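Local coordinates for ricin B-related lectin (Polyporus squamosus, PDB 5MUA), which probably binds carbohydrate through a ricin-type beta-trefoil that holds galactose here, and carries a calcium-binding, papain-like protease part that takes the inhibitor E-64, at residues T59-L73 with I85-I99. Numbering follows the deposited sequence.
With GAL (beta-D-galactopyranose), chain J.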
loop_
_atom_site.group_PDB
_atom_site.type_symbol
_atom_site.label_atom_id
_atom_site.label_comp_id
_atom_site.label_asym_id
_atom_site.label_seq_id
_atom_site.Cartn_x
_atom_site.Cartn_y
_atom_site.Cartn_z
ATOM N N THR B 59 25.946 13.852 22.648
ATOM C CA THR B 59 24.777 14.504 23.177
ATOM C C THR B 59 23.574 14.251 22.274
ATOM O O THR B 59 23.703 14.290 21.051
ATOM C CB THR B 59 25.048 16.009 23.320
ATOM O OG1 THR B 59 26.245 16.149 24.125
ATOM C CG2 THR B 59 23.916 16.690 24.000
ATOM N N TYR B 60 22.420 13.973 22.897
ATOM C CA TYR B 60 21.247 13.453 22.189
ATOM C C TYR B 60 19.988 13.961 22.831
ATOM O O TYR B 60 19.944 14.194 24.068
ATOM C CB TYR B 60 21.197 11.917 22.283
ATOM C CG TYR B 60 22.409 11.240 21.690
ATOM C CD1 TYR B 60 22.468 10.908 20.324
ATOM C CD2 TYR B 60 23.514 10.896 22.492
ATOM C CE1 TYR B 60 23.622 10.290 19.769
ATOM C CE2 TYR B 60 24.640 10.306 21.968
ATOM C CZ TYR B 60 24.701 9.998 20.615
ATOM O OH TYR B 60 25.838 9.406 20.135
ATOM N N THR B 61 18.926 14.097 22.010
ATOM C CA THR B 61 17.576 14.112 22.570
ATOM C C THR B 61 17.144 12.651 22.662
ATOM O O THR B 61 17.608 11.808 21.903
ATOM C CB THR B 61 16.602 14.876 21.692
ATOM O OG1 THR B 61 16.733 14.500 20.306
ATOM C CG2 THR B 61 16.823 16.334 21.829
ATOM N N VAL B 62 16.243 12.384 23.591
ATOM C CA VAL B 62 15.707 11.076 23.856
ATOM C C VAL B 62 14.206 11.278 23.838
ATOM O O VAL B 62 13.597 11.843 24.748
ATOM C CB VAL B 62 16.207 10.504 25.221
ATOM C CG1 VAL B 62 15.566 9.161 25.529
ATOM C CG2 VAL B 62 17.695 10.443 25.210
ATOM N N ARG B 63 13.614 10.865 22.745
ATOM C CA ARG B 63 12.187 11.107 22.445
ATOM C C ARG B 63 11.368 9.857 22.536
ATOM O O ARG B 63 11.785 8.818 22.032
ATOM C CB ARG B 63 12.100 11.699 21.024
ATOM C CG ARG B 63 10.765 12.271 20.672
ATOM C CD ARG B 63 10.692 12.777 19.233
ATOM N NE ARG B 63 9.482 13.553 19.127
ATOM C CZ ARG B 63 9.072 14.154 18.020
ATOM N NH1 ARG B 63 9.740 14.013 16.874
ATOM N NH2 ARG B 63 7.994 14.885 18.083
ATOM N N ASN B 64 10.192 9.950 23.120
ATOM C CA ASN B 64 9.296 8.801 23.214
ATOM C C ASN B 64 8.665 8.600 21.821
ATOM O O ASN B 64 8.046 9.501 21.302
ATOM C CB ASN B 64 8.256 9.014 24.306
ATOM C CG ASN B 64 7.514 7.763 24.627
ATOM O OD1 ASN B 64 6.399 7.581 24.187
ATOM N ND2 ASN B 64 8.128 6.877 25.413
ATOM N N ALA B 65 8.924 7.479 21.161
ATOM C CA ALA B 65 8.469 7.316 19.752
ATOM C C ALA B 65 6.933 7.398 19.763
ATOM O O ALA B 65 6.350 7.992 18.837
ATOM C CB ALA B 65 8.928 5.991 19.150
ATOM N N PHE B 66 6.302 6.765 20.760
ATOM C CA PHE B 66 4.857 6.684 20.838
ATOM C C PHE B 66 4.243 8.062 21.078
ATOM O O PHE B 66 3.488 8.552 20.272
ATOM C CB PHE B 66 4.428 5.666 21.903
ATOM C CG PHE B 66 2.929 5.537 22.094
ATOM C CD1 PHE B 66 2.159 4.841 21.175
ATOM C CD2 PHE B 66 2.284 6.162 23.166
ATOM C CE1 PHE B 66 0.781 4.751 21.346
ATOM C CE2 PHE B 66 0.899 6.094 23.344
ATOM C CZ PHE B 66 0.156 5.354 22.431
ATOM N N ALA B 67 4.604 8.702 22.208
ATOM C CA ALA B 67 3.939 9.913 22.678
ATOM C C ALA B 67 4.467 11.180 22.022
ATOM O O ALA B 67 3.785 12.214 22.056
ATOM C CB ALA B 67 4.025 10.047 24.199
ATOM N N GLY B 68 5.620 11.110 21.413
ATOM C CA GLY B 68 6.283 12.265 20.799
ATOM C C GLY B 68 7.011 13.184 21.762
ATOM O O GLY B 68 7.798 14.046 21.320
ATOM N N SER B 69 6.703 13.042 23.048
ATOM C CA SER B 69 7.259 13.840 24.156
ATOM C C SER B 69 8.790 13.550 24.254
ATOM O O SER B 69 9.282 12.454 23.979
ATOM C CB SER B 69 6.647 13.347 25.495
ATOM O OG SER B 69 5.273 13.418 25.519
ATOM N N TYR B 70 9.511 14.554 24.699
ATOM C CA TYR B 70 10.943 14.476 24.950
ATOM C C TYR B 70 11.230 14.242 26.433
ATOM O O TYR B 70 10.677 14.913 27.301
ATOM C CB TYR B 70 11.626 15.775 24.493
ATOM C CG TYR B 70 11.666 15.867 22.968
ATOM C CD1 TYR B 70 10.529 16.197 22.225
ATOM C CD2 TYR B 70 12.832 15.552 22.258
ATOM C CE1 TYR B 70 10.546 16.218 20.852
ATOM C CE2 TYR B 70 12.889 15.668 20.884
ATOM C CZ TYR B 70 11.737 15.981 20.184
ATOM O OH TYR B 70 11.779 15.969 18.842
ATOM N N MET B 71 12.160 13.348 26.696
ATOM C CA MET B 71 12.672 13.106 28.080
ATOM C C MET B 71 13.286 14.425 28.563
ATOM O O MET B 71 14.133 15.037 27.883
ATOM C CB MET B 71 13.689 12.041 28.093
ATOM C CG MET B 71 14.125 11.641 29.490
ATOM S SD MET B 71 15.447 10.334 29.404
ATOM C CE MET B 71 14.525 8.804 29.231
ATOM N N ASP B 72 12.821 14.886 29.716
ATOM C CA ASP B 72 13.060 16.263 30.138
ATOM C C ASP B 72 13.295 16.238 31.671
ATOM O O ASP B 72 12.585 15.553 32.421
ATOM C CB ASP B 72 11.806 17.074 29.706
ATOM C CG ASP B 72 11.728 18.535 30.299
ATOM O OD1 ASP B 72 11.733 18.690 31.559
ATOM O OD2 ASP B 72 11.491 19.447 29.471
ATOM N N LEU B 73 14.315 16.973 32.113
ATOM C CA LEU B 73 14.612 17.069 33.542
ATOM C C LEU B 73 13.789 18.280 34.073
ATOM O O LEU B 73 14.052 19.446 33.690
ATOM C CB LEU B 73 16.104 17.265 33.766
ATOM C CG LEU B 73 16.513 17.333 35.234
ATOM C CD1 LEU B 73 16.205 16.042 36.014
ATOM C CD2 LEU B 73 18.002 17.521 35.263
ATOM N N ILE B 85 10.491 13.691 33.139
ATOM C CA ILE B 85 9.162 13.734 32.550
ATOM C C ILE B 85 9.292 13.667 31.033
ATOM O O ILE B 85 10.399 13.783 30.475
ATOM C CB ILE B 85 8.429 15.033 32.986
ATOM C CG1 ILE B 85 9.139 16.297 32.479
ATOM C CG2 ILE B 85 8.282 15.066 34.510
ATOM C CD1 ILE B 85 8.478 17.632 32.794
ATOM N N GLY B 86 8.140 13.573 30.366
ATOM C CA GLY B 86 8.039 13.779 28.947
ATOM C C GLY B 86 7.434 15.154 28.674
ATOM O O GLY B 86 6.453 15.516 29.298
ATOM N N TYR B 87 8.078 15.969 27.857
ATOM C CA TYR B 87 7.629 17.351 27.650
ATOM C C TYR B 87 7.715 17.642 26.136
ATOM O O TYR B 87 8.508 17.027 25.414
ATOM C CB TYR B 87 8.523 18.286 28.427
ATOM C CG TYR B 87 7.928 19.607 28.807
ATOM C CD1 TYR B 87 6.992 19.721 29.856
ATOM C CD2 TYR B 87 8.300 20.758 28.158
ATOM C CE1 TYR B 87 6.426 20.929 30.194
ATOM C CE2 TYR B 87 7.728 21.973 28.499
ATOM C CZ TYR B 87 6.819 22.037 29.550
ATOM O OH TYR B 87 6.299 23.251 29.913
ATOM N N ARG B 88 6.959 18.625 25.700
ATOM C CA ARG B 88 7.070 19.129 24.334
ATOM C C ARG B 88 8.478 19.623 24.076
ATOM O O ARG B 88 9.177 20.078 25.016
ATOM C CB ARG B 88 6.067 20.255 24.091
ATOM C CG ARG B 88 6.400 21.533 24.843
ATOM C CD ARG B 88 5.314 22.628 24.733
ATOM N NE ARG B 88 5.725 23.776 25.527
ATOM C CZ ARG B 88 6.664 24.667 25.207
ATOM N NH1 ARG B 88 7.290 24.641 24.041
ATOM N NH2 ARG B 88 6.960 25.643 26.068
ATOM N N PRO B 89 8.911 19.566 22.830
ATOM C CA PRO B 89 10.246 20.014 22.546
ATOM C C PRO B 89 10.472 21.490 22.812
ATOM O O PRO B 89 9.689 22.348 22.349
ATOM C CB PRO B 89 10.411 19.751 21.030
ATOM C CG PRO B 89 9.028 19.585 20.481
ATOM C CD PRO B 89 8.250 18.964 21.630
ATOM N N THR B 90 11.558 21.823 23.518
ATOM C CA THR B 90 11.868 23.228 23.778
ATOM C C THR B 90 13.202 23.676 23.173
ATOM O O THR B 90 13.505 24.864 23.214
ATOM C CB THR B 90 11.928 23.465 25.301
ATOM O OG1 THR B 90 12.982 22.674 25.816
ATOM C CG2 THR B 90 10.578 23.160 25.970
ATOM N N GLY B 91 14.076 22.754 22.757
ATOM C CA GLY B 91 15.441 23.097 22.450
ATOM C C GLY B 91 16.302 23.358 23.702
ATOM O O GLY B 91 17.455 23.687 23.567
ATOM N N GLY B 92 15.765 23.190 24.909
ATOM C CA GLY B 92 16.517 23.500 26.132
ATOM C C GLY B 92 17.556 22.416 26.423
ATOM O O GLY B 92 17.434 21.246 26.011
ATOM N N ASP B 93 18.550 22.779 27.213
ATOM C CA ASP B 93 19.611 21.864 27.550
ATOM C C ASP B 93 19.146 20.770 28.556
ATOM O O ASP B 93 19.848 19.733 28.732
ATOM C CB ASP B 93 20.779 22.626 28.095
ATOM C CG ASP B 93 21.625 23.226 26.986
ATOM O OD1 ASP B 93 21.493 22.826 25.813
ATOM O OD2 ASP B 93 22.457 24.043 27.339
ATOM N N ASN B 94 18.004 21.012 29.189
ATOM C CA ASN B 94 17.380 19.995 30.075
ATOM C C ASN B 94 16.588 18.960 29.282
ATOM O O ASN B 94 15.896 18.130 29.860
ATOM C CB ASN B 94 16.472 20.627 31.132
ATOM C CG ASN B 94 15.186 21.233 30.525
ATOM O OD1 ASN B 94 15.232 21.856 29.453
ATOM N ND2 ASN B 94 14.066 21.041 31.196
ATOM N N GLN B 95 16.602 19.024 27.969
ATOM C CA GLN B 95 16.171 17.891 27.084
ATOM C C GLN B 95 17.314 17.269 26.280
ATOM O O GLN B 95 17.081 16.494 25.336
ATOM C CB GLN B 95 15.047 18.351 26.114
ATOM C CG GLN B 95 13.858 18.907 26.898
ATOM C CD GLN B 95 12.716 19.305 26.022
ATOM O OE1 GLN B 95 12.864 19.387 24.768
ATOM N NE2 GLN B 95 11.531 19.436 26.634
ATOM N N LYS B 96 18.555 17.662 26.572
ATOM C CA LYS B 96 19.705 17.106 25.942
ATOM C C LYS B 96 20.439 16.258 26.954
ATOM O O LYS B 96 20.569 16.649 28.141
ATOM C CB LYS B 96 20.641 18.203 25.458
ATOM C CG LYS B 96 20.049 18.989 24.275
ATOM C CD LYS B 96 21.024 20.095 23.840
ATOM C CE LYS B 96 20.730 20.657 22.462
ATOM N NZ LYS B 96 19.507 21.454 22.451
ATOM N N TRP B 97 20.886 15.122 26.461
ATOM C CA TRP B 97 21.399 14.016 27.298
ATOM C C TRP B 97 22.726 13.484 26.768
ATOM O O TRP B 97 22.839 13.188 25.577
ATOM C CB TRP B 97 20.356 12.908 27.347
ATOM C CG TRP B 97 19.070 13.370 27.919
ATOM C CD1 TRP B 97 17.954 13.748 27.235
ATOM C CD2 TRP B 97 18.755 13.552 29.307
ATOM N NE1 TRP B 97 17.017 14.170 28.095
ATOM C CE2 TRP B 97 17.448 14.056 29.373
ATOM C CE3 TRP B 97 19.457 13.368 30.492
ATOM C CZ2 TRP B 97 16.788 14.334 30.591
ATOM C CZ3 TRP B 97 18.790 13.594 31.742
ATOM C CH2 TRP B 97 17.509 14.114 31.794
ATOM N N ILE B 98 23.731 13.438 27.641
ATOM C CA ILE B 98 25.062 12.983 27.323
ATOM C C ILE B 98 25.050 11.528 27.736
ATOM O O ILE B 98 24.868 11.206 28.928
ATOM C CB ILE B 98 26.188 13.800 28.027
ATOM C CG1 ILE B 98 26.157 15.276 27.516
ATOM C CG2 ILE B 98 27.530 13.207 27.636
ATOM C CD1 ILE B 98 27.040 16.270 28.296
ATOM N N ILE B 99 25.271 10.660 26.762
ATOM C CA ILE B 99 25.209 9.194 26.963
ATOM C C ILE B 99 26.601 8.661 26.763
ATOM O O ILE B 99 27.110 8.748 25.678
ATOM C CB ILE B 99 24.216 8.563 26.011
ATOM C CG1 ILE B 99 22.805 9.080 26.338
ATOM C CG2 ILE B 99 24.247 7.030 26.163
ATOM C CD1 ILE B 99 21.796 8.720 25.286
HETATM C C1 GAL J . 10.057 24.168 32.756
HETATM C C2 GAL J . 11.034 23.613 31.721
HETATM C C3 GAL J . 10.474 22.487 30.875
HETATM C C4 GAL J . 9.828 21.446 31.803
HETATM C C5 GAL J . 8.845 22.129 32.792
HETATM C C6 GAL J . 8.269 21.191 33.831
HETATM O O1 GAL J . 10.822 24.992 33.587
HETATM O O2 GAL J . 11.408 24.688 30.842
HETATM O O3 GAL J . 11.568 21.978 30.070
HETATM O O4 GAL J . 10.919 20.811 32.518
HETATM O O5 GAL J . 9.507 23.162 33.541
HETATM O O6 GAL J . 7.303 21.901 34.585
HETATM O O HOH W 1 15.177 14.660 25.188
#
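Trp97 and Met71 meet where the contact is most tightly packed. Trp97 NE1 donates to Met71 O over 3.0 Å at an N-H...O angle of 162°. The oxygen lies in the ring plane, whereas the donor stands well out of the carbonyl plane and so misses the lone-pair directions. Met71 runs out with chi1 and chi2 both near 180°, which in the conformer given carries Met71 SD over one indole face, 4.4 Å from the centroid of the five-membered ring of Trp97 and 19° off its normal, a Met-aromatic contact. Val62 CG2 and Leu73 CB pack against CD1 and CH2 of the same ring, while Ile84, from strand 82-87, also touches it. Water 1 accepts from Val62 N and lies near Met71 O and Gln95 O.

Two antiparallel pairings frame this core: strand 59-64 with 97-99, and the hairpin of strands 70-73 and 85-87, as in the ricin-type beta-trefoil, whose sugar pocket opens beside the hairpin. There the buried carboxylate of Asp72 is gripped through both oxygens. Asp72 OD2 receives Gln95 NE2 on its anti lone pair, 2.8 Å away and nearly straight at 172°, and also galactose O3; OD1 takes galactose O4. Gln95 is a second-shell brace, its amide fixed in rotation, since NE2 also donates to Arg88 O and OE1 accepts from Thr90 N. Asn94 ND2 splits its hydrogens between Leu73 O (3.0 Å) and galactose O3 (2.9 Å). Tyr87 lays one face of its ring against the sugar, galactose C4 standing 3.6 Å from the ring plane over its centre. Gly75 N and His76 NE2, from the loop between the segments, also hydrogen-bond the sugar.

On the solvent side the contact is smaller and more exposed: Pro89 CB lies 3.5 Å from Tyr70 CE1, and Arg63 CG sits over one face of the Tyr70 ring.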